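Local coordinates for protein SAP-like pentraxin (Limulus polyphemus, PDB 3FLP) that probably acts as a calcium-dependent sugar-binding lectin of the pentraxin family, each subunit holding two calcium ions within a doubly stacked ring of seven, at residues Q38-F43 and G161-L166; G72-G77 and I92-G97; V31-V36 and D170-T175; L22-T27 and I194-D199. All coordinates share one frame; numbering follows the deposited sequence.

Overall arrangement
From the N terminus the chain gives up Leu22-Thr27, Val31-Val36, Gln38-Phe43 and Gly72-Gly77, and meets their partners in exactly the reverse order, so the four loops nest and none cross. Interaction 2 closes first and innermost, bringing 92-97 back to strand 73-80. Interaction 1 then pairs strand 33-42 with strand 161-169, and interaction 3 secures the start of strand 33-42 against the loop before helix 175-182. Interaction 4, the outermost, joins strand 21-24 of one sheet to strand 194-195 of the other sheet and the turn after it. Interaction 1 is the hub: Trp196 and Phe24 pack on its Leu166, Val36 touches Leu166, and a probable hydrogen bond links Pro42 to Gly97.

Interaction 1: Q38-F43 and G161-L166; sequences QRIKPF and GELSDL
Lys41 and Glu162 set out from neighbouring strands with different first torsions: CG lies opposite the backbone N in Lys41 (chi1 174°) and opposite the carbonyl carbon in Glu162 (chi1 -58°). A bend at chi3 of the lysine then brings the two chains alongside, pointing the same way, and NZ meets Glu162 OE1 at 2.8 Å from above the carboxylate plane. This salt bridge is shared: OE1 also receives Lys8, while NZ reaches Glu171 and Gln33 of a neighbouring subunit. Underneath, strands 33-42 and 161-169 run antiparallel in one sheet of the pentraxin beta-sandwich, with Arg39-Ser164 and Lys41-Glu162 as hydrogen-bonded pairs; Arg39 N to Ser164 O is 2.8 Å. Arg39 projects from the same face as Lys41 and lies beside Asp165, its NE giving OD2 a nearly straight bond (2.9 Å, 175°) in the guanidinium plane, on the anti side, somewhat out of the carboxylate plane. Arg188 also bridges to OD2, and Gln167 binds OD1. From the other face Ile40 CG2 and Leu163 CD1 touch at 4.1 Å, both packing on Ile50. At the strand end Gly161 CA makes a CH-pi contact over the Phe43 face, 3.5 Å from the centroid, and a short CA-H...O contact with Lys41 O at 3.1 Å.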
loop_
_atom_site.group_PDB
_atom_site.type_symbol
_atom_site.label_atom_id
_atom_site.label_comp_id
_atom_site.label_asym_id
_atom_site.label_seq_id
_atom_site.Cartn_x
_atom_site.Cartn_y
_atom_site.Cartn_z
ATOM N N GLN A 38 -26.865 -17.959 21.942
ATOM C CA GLN A 38 -25.884 -17.651 22.980
ATOM C C GLN A 38 -24.925 -18.811 23.210
ATOM O O GLN A 38 -25.184 -19.940 22.798
ATOM C CB GLN A 38 -26.553 -17.272 24.320
ATOM C CG GLN A 38 -26.974 -18.439 25.197
ATOM C CD GLN A 38 -28.397 -18.881 24.937
ATOM O OE1 GLN A 38 -29.348 -18.247 25.397
ATOM N NE2 GLN A 38 -28.554 -19.964 24.189
ATOM N N ARG A 39 -23.807 -18.521 23.861
ATOM C CA ARG A 39 -22.820 -19.544 24.172
ATOM C C ARG A 39 -23.039 -19.922 25.637
ATOM O O ARG A 39 -23.144 -19.048 26.501
ATOM C CB ARG A 39 -21.409 -18.992 23.936
ATOM C CG ARG A 39 -21.138 -18.690 22.456
ATOM C CD ARG A 39 -19.936 -17.773 22.209
ATOM N NE ARG A 39 -19.993 -17.274 20.838
ATOM C CZ ARG A 39 -19.734 -18.014 19.760
ATOM N NH1 ARG A 39 -19.375 -19.290 19.891
ATOM N NH2 ARG A 39 -19.889 -17.497 18.546
ATOM N N ILE A 40 -23.136 -21.219 25.911
ATOM C CA ILE A 40 -23.359 -21.684 27.272
ATOM C C ILE A 40 -22.463 -22.844 27.691
ATOM O O ILE A 40 -22.058 -23.679 26.872
ATOM C CB ILE A 40 -24.834 -22.142 27.500
ATOM C CG1 ILE A 40 -25.215 -23.209 26.468
ATOM C CG2 ILE A 40 -25.777 -20.950 27.437
ATOM C CD1 ILE A 40 -26.586 -23.832 26.693
ATOM N N LYS A 41 -22.159 -22.868 28.986
ATOM C CA LYS A 41 -21.358 -23.914 29.604
ATOM C C LYS A 41 -22.238 -24.364 30.767
ATOM O O LYS A 41 -22.262 -23.733 31.817
ATOM C CB LYS A 41 -20.036 -23.352 30.129
ATOM C CG LYS A 41 -19.225 -24.373 30.921
ATOM C CD LYS A 41 -18.059 -23.737 31.646
ATOM C CE LYS A 41 -17.051 -23.146 30.678
ATOM N NZ LYS A 41 -15.834 -22.671 31.404
ATOM N N PRO A 42 -22.990 -25.459 30.583
ATOM C CA PRO A 42 -23.876 -25.957 31.638
ATOM C C PRO A 42 -23.174 -26.647 32.805
ATOM O O PRO A 42 -22.173 -27.346 32.617
ATOM C CB PRO A 42 -24.808 -26.889 30.872
ATOM C CG PRO A 42 -23.888 -27.482 29.843
ATOM C CD PRO A 42 -23.076 -26.298 29.370
ATOM N N PHE A 43 -23.707 -26.442 34.010
ATOM C CA PHE A 43 -23.147 -27.054 35.213
ATOM C C PHE A 43 -23.946 -28.273 35.675
ATOM O O PHE A 43 -23.478 -29.028 36.525
ATOM C CB PHE A 43 -23.078 -26.046 36.365
ATOM C CG PHE A 43 -21.988 -25.010 36.219
ATOM C CD1 PHE A 43 -20.944 -25.185 35.307
ATOM C CD2 PHE A 43 -21.978 -23.880 37.033
ATOM C CE1 PHE A 43 -19.911 -24.245 35.212
ATOM C CE2 PHE A 43 -20.949 -22.939 36.945
ATOM C CZ PHE A 43 -19.915 -23.123 36.033
ATOM N N GLY A 161 -24.481 -22.215 35.332
ATOM C CA GLY A 161 -23.432 -22.414 34.354
ATOM C C GLY A 161 -22.905 -21.066 33.918
ATOM O O GLY A 161 -23.135 -20.060 34.590
ATOM N N GLU A 162 -22.197 -21.036 32.796
ATOM C CA GLU A 162 -21.649 -19.788 32.290
ATOM C C GLU A 162 -22.323 -19.450 30.963
ATOM O O GLU A 162 -22.635 -20.336 30.160
ATOM C CB GLU A 162 -20.128 -19.911 32.131
ATOM C CG GLU A 162 -19.443 -20.274 33.457
ATOM C CD GLU A 162 -17.951 -20.531 33.336
ATOM O OE1 GLU A 162 -17.415 -20.546 32.210
ATOM O OE2 GLU A 162 -17.307 -20.734 34.378
ATOM N N LEU A 163 -22.557 -18.162 30.742
ATOM C CA LEU A 163 -23.217 -17.720 29.524
ATOM C C LEU A 163 -22.539 -16.493 28.927
ATOM O O LEU A 163 -22.056 -15.622 29.649
ATOM C CB LEU A 163 -24.690 -17.418 29.834
ATOM C CG LEU A 163 -25.617 -16.992 28.700
ATOM C CD1 LEU A 163 -27.056 -17.381 29.049
ATOM C CD2 LEU A 163 -25.488 -15.495 28.458
ATOM N N SER A 164 -22.492 -16.438 27.601
ATOM C CA SER A 164 -21.905 -15.291 26.925
ATOM C C SER A 164 -22.413 -15.162 25.495
ATOM O O SER A 164 -23.045 -16.074 24.960
ATOM C CB SER A 164 -20.379 -15.365 26.936
ATOM O OG SER A 164 -19.897 -16.093 25.834
ATOM N N ASP A 165 -22.168 -13.996 24.904
ATOM C CA ASP A 165 -22.551 -13.710 23.525
ATOM C C ASP A 165 -24.044 -13.938 23.241
ATOM O O ASP A 165 -24.407 -14.582 22.256
ATOM C CB ASP A 165 -21.696 -14.566 22.583
ATOM C CG ASP A 165 -21.420 -13.893 21.249
ATOM O OD1 ASP A 165 -22.036 -12.846 20.945
ATOM O OD2 ASP A 165 -20.583 -14.430 20.495
ATOM N N LEU A 166 -24.906 -13.407 24.104
ATOM C CA LEU A 166 -26.352 -13.537 23.921
ATOM C C LEU A 166 -26.797 -12.558 22.837
ATOM O O LEU A 166 -26.612 -11.348 22.968
ATOM C CB LEU A 166 -27.101 -13.220 25.220
ATOM C CG LEU A 166 -28.624 -13.053 25.113
ATOM C CD1 LEU A 166 -29.288 -14.406 24.770
ATOM C CD2 LEU A 166 -29.160 -12.505 26.434
HETATM O O HOH W 1 -21.772 -15.451 17.964
#

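Interaction 2: G72-G77 and I92-G97; sequences GTLNLG and IEIELG
Leu74 and Ile94 form the tight side of this contact. Their side chains meet at a slant, and Leu74 CB comes to 3.5 Å from Ile94 CG1, closer than ordinary van der Waals contact. The first torsion of Ile94 turns CG1 away from its own carbonyl carbon (chi1 -66°), and Ile94 CD1 comes to 4.0 Å from Leu74 CD2. Leu74 also touches Met66 and Ile94 touches Val68, both of strand 60-68, which extends the apolar patch. Next to it lies the firm backbone bond: Ile94 N reaches Gly72 O at 2.7 Å, nearly straight at 173° and in the carbonyl plane. The same Gly72 O also receives a CA-H...O contact from Glu93 CA at 3.3 Å.

The other side is slacker. Leu74 N to Ile92 O is a weak bond of 3.3 Å, and Thr73 and Glu93, a non-hydrogen-bonded antiparallel pair 4.8 Å apart at CA, carry their side chains on the more solvent-accessible face without touching each other. Farther along, Glu95 turns to Arg112 of a neighbouring subunit. The arrangement is that of the open end of a beta-hairpin: strands 73-80 and 86-90 are adjacent and antiparallel, and their pairing persists briefly past the corner at Ile92 before the chain crosses to strand 100-107 in the other sheet of the pentraxin sandwich.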
loop_
_atom_site.group_PDB
_atom_site.type_symbol
_atom_site.label_atom_id
_atom_site.label_comp_id
_atom_site.label_asym_id
_atom_site.label_seq_id
_atom_site.Cartn_x
_atom_site.Cartn_y
_atom_site.Cartn_z
ATOM N N GLY A 72 -26.343 -38.677 27.749
ATOM C CA GLY A 72 -25.510 -37.515 27.480
ATOM C C GLY A 72 -25.995 -36.627 26.341
ATOM O O GLY A 72 -25.373 -35.615 26.026
ATOM N N THR A 73 -27.112 -37.002 25.727
ATOM C CA THR A 73 -27.693 -36.251 24.614
ATOM C C THR A 73 -28.316 -34.926 25.044
ATOM O O THR A 73 -29.021 -34.856 26.054
ATOM C CB THR A 73 -28.779 -37.096 23.908
ATOM O OG1 THR A 73 -28.156 -38.184 23.219
ATOM C CG2 THR A 73 -29.559 -36.266 22.915
ATOM N N LEU A 74 -28.062 -33.879 24.267
ATOM C CA LEU A 74 -28.613 -32.562 24.563
ATOM C C LEU A 74 -30.057 -32.437 24.094
ATOM O O LEU A 74 -30.392 -32.825 22.980
ATOM C CB LEU A 74 -27.790 -31.465 23.887
ATOM C CG LEU A 74 -28.341 -30.040 24.043
ATOM C CD1 LEU A 74 -28.307 -29.614 25.508
ATOM C CD2 LEU A 74 -27.527 -29.083 23.193
ATOM N N ASN A 75 -30.908 -31.901 24.959
ATOM C CA ASN A 75 -32.306 -31.679 24.624
ATOM C C ASN A 75 -32.613 -30.196 24.826
ATOM O O ASN A 75 -32.402 -29.645 25.906
ATOM C CB ASN A 75 -33.214 -32.538 25.503
ATOM C CG ASN A 75 -33.752 -33.747 24.768
ATOM O OD1 ASN A 75 -32.992 -34.554 24.223
ATOM N ND2 ASN A 75 -35.073 -33.882 24.750
ATOM N N LEU A 76 -33.098 -29.546 23.774
ATOM C CA LEU A 76 -33.413 -28.128 23.850
ATOM C C LEU A 76 -34.917 -27.931 23.813
ATOM O O LEU A 76 -35.606 -28.456 22.937
ATOM C CB LEU A 76 -32.745 -27.371 22.695
ATOM C CG LEU A 76 -31.214 -27.442 22.672
ATOM C CD1 LEU A 76 -30.685 -26.829 21.384
ATOM C CD2 LEU A 76 -30.647 -26.720 23.902
ATOM N N GLY A 77 -35.421 -27.169 24.776
ATOM C CA GLY A 77 -36.843 -26.934 24.844
ATOM C C GLY A 77 -37.268 -25.497 24.645
ATOM O O GLY A 77 -36.495 -24.557 24.847
ATOM N N ILE A 92 -25.570 -34.563 19.861
ATOM C CA ILE A 92 -24.286 -34.175 20.420
ATOM C C ILE A 92 -24.234 -34.534 21.896
ATOM O O ILE A 92 -25.179 -34.277 22.641
ATOM C CB ILE A 92 -24.015 -32.650 20.238
ATOM C CG1 ILE A 92 -22.617 -32.302 20.759
ATOM C CG2 ILE A 92 -25.059 -31.830 20.971
ATOM C CD1 ILE A 92 -22.187 -30.870 20.464
ATOM N N GLU A 93 -23.137 -35.156 22.314
ATOM C CA GLU A 93 -22.987 -35.537 23.706
ATOM C C GLU A 93 -22.498 -34.340 24.506
ATOM O O GLU A 93 -21.505 -33.711 24.153
ATOM C CB GLU A 93 -22.010 -36.702 23.850
ATOM C CG GLU A 93 -21.806 -37.115 25.295
ATOM C CD GLU A 93 -21.345 -38.548 25.440
ATOM O OE1 GLU A 93 -20.383 -38.942 24.746
ATOM O OE2 GLU A 93 -21.942 -39.279 26.260
ATOM N N ILE A 94 -23.210 -34.025 25.581
ATOM C CA ILE A 94 -22.860 -32.894 26.417
ATOM C C ILE A 94 -21.946 -33.262 27.577
ATOM O O ILE A 94 -22.206 -34.207 28.320
ATOM C CB ILE A 94 -24.128 -32.209 27.017
ATOM C CG1 ILE A 94 -24.966 -31.571 25.904
ATOM C CG2 ILE A 94 -23.716 -31.160 28.055
ATOM C CD1 ILE A 94 -24.273 -30.414 25.181
ATOM N N GLU A 95 -20.866 -32.505 27.719
ATOM C CA GLU A 95 -19.942 -32.696 28.822
ATOM C C GLU A 95 -20.116 -31.450 29.672
ATOM O O GLU A 95 -19.786 -30.347 29.228
ATOM C CB GLU A 95 -18.496 -32.784 28.330
ATOM C CG GLU A 95 -18.181 -34.033 27.519
ATOM C CD GLU A 95 -18.624 -35.311 28.220
ATOM O OE1 GLU A 95 -18.347 -35.460 29.436
ATOM O OE2 GLU A 95 -19.245 -36.167 27.548
ATOM N N LEU A 96 -20.661 -31.615 30.875
ATOM C CA LEU A 96 -20.862 -30.472 31.759
ATOM C C LEU A 96 -19.519 -29.776 31.944
ATOM O O LEU A 96 -18.489 -30.434 32.107
ATOM C CB LEU A 96 -21.418 -30.920 33.114
ATOM C CG LEU A 96 -22.788 -31.611 33.097
ATOM C CD1 LEU A 96 -23.180 -32.025 34.516
ATOM C CD2 LEU A 96 -23.837 -30.670 32.512
ATOM N N GLY A 97 -19.527 -28.449 31.895
ATOM C CA GLY A 97 -18.289 -27.712 32.044
ATOM C C GLY A 97 -17.660 -27.306 30.718
ATOM O O GLY A 97 -16.680 -26.562 30.709
#

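Interaction 3: V31-V36 and D170-T175; sequences VRQLTV and DEALTT
Thr35 and Gln33 from the strand side and Asp170 from the loop lose nearly equal surface to this contact. Thr35 acts by hydrogen bonds. With its first torsion placing OG1 opposite the carbonyl carbon (chi1 -64°), the hydroxyl donates to Glu171 O at 2.6 Å, in the carbonyl plane and on a lone pair, and accepts from Leu173 N at 3.1 Å and 164°. One side-chain oxygen thus answers two backbone groups on either side of Ala172, which fixes the path of the loop there. Thr35 CG2 meets Leu173 CD2 at 3.9 Å, the two side chains crossing at about a right angle.

Asp170 works mainly through its backbone and CB. CB lies 3.7 Å from Val31 CG1, its CA makes a bent CA-H...O contact with Gln33 O at 3.3 Å, and its carbonyl takes a hydrogen bond from a water that also accepts from Arg32 N. The carboxylate is held by Asn192.

Gln33 reaches out as an extended chain over the loop, with Gln33 NE2 3.7 Å from Ala172 CB, while a second water links OE1 to Ala172 N. NE2 binds Ser107 in its own chain and Gly97 O of a neighbouring subunit; the Glu171 carboxylate likewise accepts from Trp99 of that subunit. The loop runs from strand 161-169 of the pentraxin sandwich, past the start of strand 33-42, into the single helix 175-182, with Thr174 as its N-cap, along a subunit interface of the ring.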
loop_
_atom_site.group_PDB
_atom_site.type_symbol
_atom_site.label_atom_id
_atom_site.label_comp_id
_atom_site.label_asym_id
_atom_site.label_seq_id
_atom_site.Cartn_x
_atom_site.Cartn_y
_atom_site.Cartn_z
ATOM N N VAL A 31 -43.419 -8.858 19.104
ATOM C CA VAL A 31 -42.718 -9.619 18.066
ATOM C C VAL A 31 -43.560 -10.797 17.603
ATOM O O VAL A 31 -44.344 -11.350 18.380
ATOM C CB VAL A 31 -41.358 -10.208 18.569
ATOM C CG1 VAL A 31 -40.426 -9.090 19.051
ATOM C CG2 VAL A 31 -41.607 -11.221 19.684
ATOM N N ARG A 32 -43.413 -11.175 16.338
ATOM C CA ARG A 32 -44.136 -12.335 15.853
ATOM C C ARG A 32 -43.152 -13.463 15.570
ATOM O O ARG A 32 -43.544 -14.583 15.256
ATOM C CB ARG A 32 -45.000 -12.007 14.628
ATOM C CG ARG A 32 -44.400 -11.123 13.570
ATOM C CD ARG A 32 -45.354 -11.085 12.371
ATOM N NE ARG A 32 -46.639 -10.446 12.664
ATOM C CZ ARG A 32 -47.758 -10.664 11.969
ATOM N NH1 ARG A 32 -47.758 -11.516 10.952
ATOM N NH2 ARG A 32 -48.873 -10.016 12.267
ATOM N N GLN A 33 -41.867 -13.155 15.729
ATOM C CA GLN A 33 -40.786 -14.114 15.526
ATOM C C GLN A 33 -39.645 -13.774 16.479
ATOM O O GLN A 33 -39.465 -12.619 16.865
ATOM C CB GLN A 33 -40.250 -14.050 14.093
ATOM C CG GLN A 33 -41.253 -14.382 13.006
ATOM C CD GLN A 33 -40.658 -14.208 11.617
ATOM O OE1 GLN A 33 -40.104 -13.151 11.296
ATOM N NE2 GLN A 33 -40.773 -15.235 10.791
ATOM N N LEU A 34 -38.859 -14.775 16.842
ATOM C CA LEU A 34 -37.752 -14.537 17.744
ATOM C C LEU A 34 -36.667 -15.593 17.607
ATOM O O LEU A 34 -36.953 -16.788 17.523
ATOM C CB LEU A 34 -38.264 -14.503 19.186
ATOM C CG LEU A 34 -37.437 -13.738 20.218
ATOM C CD1 LEU A 34 -37.461 -12.240 19.901
ATOM C CD2 LEU A 34 -38.022 -13.988 21.603
ATOM N N THR A 35 -35.417 -15.144 17.565
ATOM C CA THR A 35 -34.285 -16.058 17.497
ATOM C C THR A 35 -33.365 -15.674 18.655
ATOM O O THR A 35 -32.912 -14.526 18.750
ATOM C CB THR A 35 -33.496 -15.940 16.165
ATOM O OG1 THR A 35 -34.335 -16.320 15.065
ATOM C CG2 THR A 35 -32.272 -16.857 16.190
ATOM N N VAL A 36 -33.112 -16.627 19.544
ATOM C CA VAL A 36 -32.248 -16.387 20.695
ATOM C C VAL A 36 -31.032 -17.306 20.579
ATOM O O VAL A 36 -31.159 -18.534 20.591
ATOM C CB VAL A 36 -32.992 -16.670 22.028
ATOM C CG1 VAL A 36 -32.063 -16.405 23.220
ATOM C CG2 VAL A 36 -34.241 -15.794 22.123
ATOM N N ASP A 170 -35.627 -10.244 16.180
ATOM C CA ASP A 170 -37.075 -10.417 16.134
ATOM C C ASP A 170 -37.474 -10.990 14.768
ATOM O O ASP A 170 -38.492 -10.624 14.178
ATOM C CB ASP A 170 -37.786 -9.087 16.421
ATOM C CG ASP A 170 -37.507 -8.025 15.377
ATOM O OD1 ASP A 170 -36.511 -8.132 14.641
ATOM O OD2 ASP A 170 -38.292 -7.058 15.304
ATOM N N GLU A 171 -36.634 -11.894 14.274
ATOM C CA GLU A 171 -36.850 -12.571 13.002
ATOM C C GLU A 171 -36.503 -14.037 13.207
ATOM O O GLU A 171 -35.867 -14.387 14.198
ATOM C CB GLU A 171 -35.957 -11.980 11.901
ATOM C CG GLU A 171 -36.326 -10.545 11.507
ATOM C CD GLU A 171 -35.955 -10.214 10.069
ATOM O OE1 GLU A 171 -36.168 -11.077 9.193
ATOM O OE2 GLU A 171 -35.469 -9.091 9.810
ATOM N N ALA A 172 -36.937 -14.892 12.285
ATOM C CA ALA A 172 -36.644 -16.319 12.372
ATOM C C ALA A 172 -35.485 -16.628 11.431
ATOM O O ALA A 172 -35.692 -16.903 10.249
ATOM C CB ALA A 172 -37.866 -17.137 11.977
ATOM N N LEU A 173 -34.268 -16.569 11.968
ATOM C CA LEU A 173 -33.058 -16.825 11.203
ATOM C C LEU A 173 -33.062 -18.179 10.491
ATOM O O LEU A 173 -33.611 -19.159 10.996
ATOM C CB LEU A 173 -31.839 -16.709 12.129
ATOM C CG LEU A 173 -31.167 -15.328 12.232
ATOM C CD1 LEU A 173 -32.174 -14.258 12.554
ATOM C CD2 LEU A 173 -30.069 -15.368 13.292
ATOM N N THR A 174 -32.461 -18.219 9.304
ATOM C CA THR A 174 -32.383 -19.455 8.535
ATOM C C THR A 174 -31.273 -20.354 9.079
ATOM O O THR A 174 -30.434 -19.930 9.877
ATOM C CB THR A 174 -32.061 -19.195 7.048
ATOM O OG1 THR A 174 -30.748 -18.621 6.950
ATOM C CG2 THR A 174 -33.103 -18.243 6.409
ATOM N N THR A 175 -31.278 -21.598 8.630
ATOM C CA THR A 175 -30.279 -22.567 9.033
ATOM C C THR A 175 -28.883 -22.046 8.703
ATOM O O THR A 175 -27.971 -22.131 9.530
ATOM C CB THR A 175 -30.533 -23.911 8.318
ATOM O OG1 THR A 175 -31.695 -24.521 8.893
ATOM C CG2 THR A 175 -29.340 -24.845 8.446
HETATM O O HOH W 2 -41.388 -10.140 14.681
HETATM O O HOH W 3 -37.919 -14.421 9.489
#

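Interaction 4: L22-T27 and I194-D199; sequences LRFMQT and ISWMED
Phe24 is the main bump: its flat ring enters the hollow bounded by Ile194, the rim of Trp196 and the backbone of Asp199. Ile194 comes from the opposite direction and sets its terminal methyl squarely on the ring, CD1 lying 3.9 Å from the centroid and only 2° off the normal. Its other branch, CG2, lies on the same side of the ring, outward from CD1, 3.7 Å from Phe24 CE2. This works because the isoleucine holds CG1 opposite its carbonyl carbon (chi1 -72°) and so directs the CD1 arm over the ring. The third wall is polar: Asp199 O approaches Phe24 CE2 obliquely at 3.6 Å. A smaller knob, Leu22, fits the far end of the indole, its CD1 in the ring plane and 4.0 Å from Trp196 CH2, the two side chains nearly perpendicular.

No backbone hydrogen bond crosses here, and the closest CA atoms, of Phe24 and Asp199, are 7.3 Å apart. This is face-to-face packing between the two sheets of the pentraxin beta-sandwich, strand 21-24 lying in one and strand 194-195 in the other. Leu166 and Phe201 also border the Phe24 and Trp196 rings, and Met197 SD lies over one face of the indole, whose NE1 bonds to Val7 O.

Within the turn 195-199, Ser195 N donates to Asp199 OD2 at 2.7 Å, nearly along the C-O axis. Asp199 OD1 shares a water with Gln26 OE1, and Gln26 NE2 bonds to Thr27 O of a neighbouring subunit, a link returned by that subunit's own Gln26.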
loop_
_atom_site.group_PDB
_atom_site.type_symbol
_atom_site.label_atom_id
_atom_site.label_comp_id
_atom_site.label_asym_id
_atom_site.label_seq_id
_atom_site.Cartn_x
_atom_site.Cartn_y
_atom_site.Cartn_z
ATOM N N LEU A 22 -30.099 -12.232 35.689
ATOM C CA LEU A 22 -29.939 -10.969 34.990
ATOM C C LEU A 22 -31.353 -10.569 34.583
ATOM O O LEU A 22 -32.188 -11.432 34.309
ATOM C CB LEU A 22 -29.107 -11.136 33.714
ATOM C CG LEU A 22 -27.740 -11.818 33.749
ATOM C CD1 LEU A 22 -27.083 -11.678 32.369
ATOM C CD2 LEU A 22 -26.871 -11.183 34.810
ATOM N N ARG A 23 -31.623 -9.270 34.557
ATOM C CA ARG A 23 -32.924 -8.776 34.127
ATOM C C ARG A 23 -32.642 -7.576 33.239
ATOM O O ARG A 23 -32.030 -6.598 33.680
ATOM C CB ARG A 23 -33.794 -8.344 35.313
ATOM C CG ARG A 23 -35.223 -7.957 34.890
ATOM C CD ARG A 23 -36.072 -7.457 36.062
ATOM N NE ARG A 23 -35.710 -6.096 36.451
ATOM C CZ ARG A 23 -35.212 -5.757 37.636
ATOM N NH1 ARG A 23 -35.013 -6.678 38.567
ATOM N NH2 ARG A 23 -34.905 -4.495 37.889
ATOM N N PHE A 24 -33.065 -7.646 31.984
ATOM C CA PHE A 24 -32.822 -6.531 31.086
ATOM C C PHE A 24 -33.687 -5.338 31.447
ATOM O O PHE A 24 -34.878 -5.477 31.732
ATOM C CB PHE A 24 -33.028 -6.961 29.639
ATOM C CG PHE A 24 -31.913 -7.818 29.120
ATOM C CD1 PHE A 24 -31.847 -9.167 29.445
ATOM C CD2 PHE A 24 -30.885 -7.258 28.365
ATOM C CE1 PHE A 24 -30.768 -9.957 29.027
ATOM C CE2 PHE A 24 -29.796 -8.039 27.941
ATOM C CZ PHE A 24 -29.742 -9.392 28.276
ATOM N N MET A 25 -33.059 -4.167 31.457
ATOM C CA MET A 25 -33.723 -2.922 31.817
ATOM C C MET A 25 -34.842 -2.499 30.872
ATOM O O MET A 25 -35.837 -1.946 31.313
ATOM C CB MET A 25 -32.690 -1.797 31.921
ATOM C CG MET A 25 -31.644 -2.008 33.012
ATOM S SD MET A 25 -32.385 -2.018 34.665
ATOM C CE MET A 25 -32.720 -0.277 34.879
ATOM N N GLN A 26 -34.680 -2.761 29.578
ATOM C CA GLN A 26 -35.684 -2.378 28.599
ATOM C C GLN A 26 -36.558 -3.562 28.200
ATOM O O GLN A 26 -36.055 -4.651 27.912
ATOM C CB GLN A 26 -34.991 -1.778 27.364
ATOM C CG GLN A 26 -35.928 -1.246 26.288
ATOM C CD GLN A 26 -35.187 -0.499 25.184
ATOM O OE1 GLN A 26 -34.029 -0.794 24.893
ATOM N NE2 GLN A 26 -35.858 0.459 24.555
ATOM N N THR A 27 -37.872 -3.355 28.202
ATOM C CA THR A 27 -38.790 -4.419 27.814
ATOM C C THR A 27 -38.743 -4.567 26.295
ATOM O O THR A 27 -38.373 -3.634 25.578
ATOM C CB THR A 27 -40.245 -4.116 28.256
ATOM O OG1 THR A 27 -40.711 -2.925 27.609
ATOM C CG2 THR A 27 -40.312 -3.932 29.762
ATOM N N ILE A 194 -31.703 -7.727 21.231
ATOM C CA ILE A 194 -30.745 -7.727 22.332
ATOM C C ILE A 194 -29.364 -8.034 21.767
ATOM O O ILE A 194 -29.180 -9.027 21.066
ATOM C CB ILE A 194 -31.061 -8.804 23.407
ATOM C CG1 ILE A 194 -32.291 -8.399 24.221
ATOM C CG2 ILE A 194 -29.866 -8.976 24.344
ATOM C CD1 ILE A 194 -32.653 -9.407 25.306
ATOM N N SER A 195 -28.409 -7.158 22.055
ATOM C CA SER A 195 -27.035 -7.349 21.621
ATOM C C SER A 195 -26.223 -7.430 22.910
ATOM O O SER A 195 -26.228 -6.496 23.705
ATOM C CB SER A 195 -26.562 -6.171 20.764
ATOM O OG SER A 195 -25.195 -6.331 20.412
ATOM N N TRP A 196 -25.545 -8.556 23.114
ATOM C CA TRP A 196 -24.763 -8.782 24.320
ATOM C C TRP A 196 -23.883 -7.603 24.736
ATOM O O TRP A 196 -23.065 -7.119 23.960
ATOM C CB TRP A 196 -23.891 -10.026 24.148
ATOM C CG TRP A 196 -23.258 -10.509 25.430
ATOM C CD1 TRP A 196 -21.948 -10.843 25.624
ATOM C CD2 TRP A 196 -23.931 -10.800 26.662
ATOM N NE1 TRP A 196 -21.764 -11.336 26.896
ATOM C CE2 TRP A 196 -22.965 -11.323 27.553
ATOM C CE3 TRP A 196 -25.257 -10.677 27.097
ATOM C CZ2 TRP A 196 -23.285 -11.724 28.853
ATOM C CZ3 TRP A 196 -25.574 -11.074 28.389
ATOM C CH2 TRP A 196 -24.592 -11.594 29.251
ATOM N N MET A 197 -24.072 -7.158 25.974
ATOM C CA MET A 197 -23.317 -6.054 26.547
ATOM C C MET A 197 -23.600 -4.682 25.918
ATOM O O MET A 197 -22.905 -3.707 26.218
ATOM C CB MET A 197 -21.814 -6.362 26.489
ATOM C CG MET A 197 -21.405 -7.652 27.209
ATOM S SD MET A 197 -21.959 -7.747 28.942
ATOM C CE MET A 197 -20.847 -6.533 29.755
ATOM N N GLU A 198 -24.598 -4.601 25.043
ATOM C CA GLU A 198 -24.966 -3.320 24.439
ATOM C C GLU A 198 -26.368 -2.930 24.912
ATOM O O GLU A 198 -26.839 -1.828 24.650
ATOM C CB GLU A 198 -24.927 -3.382 22.905
ATOM C CG GLU A 198 -23.536 -3.664 22.326
ATOM C CD GLU A 198 -23.436 -3.383 20.828
ATOM O OE1 GLU A 198 -24.376 -3.729 20.079
ATOM O OE2 GLU A 198 -22.406 -2.824 20.395
ATOM N N ASP A 199 -27.033 -3.855 25.599
ATOM C CA ASP A 199 -28.359 -3.620 26.151
ATOM C C ASP A 199 -28.248 -3.860 27.656
ATOM O O ASP A 199 -27.948 -4.963 28.108
ATOM C CB ASP A 199 -29.378 -4.565 25.501
ATOM C CG ASP A 199 -29.734 -4.141 24.073
ATOM O OD1 ASP A 199 -30.370 -3.076 23.916
ATOM O OD2 ASP A 199 -29.371 -4.859 23.115
HETATM O O HOH W 4 -31.763 -1.946 26.037
#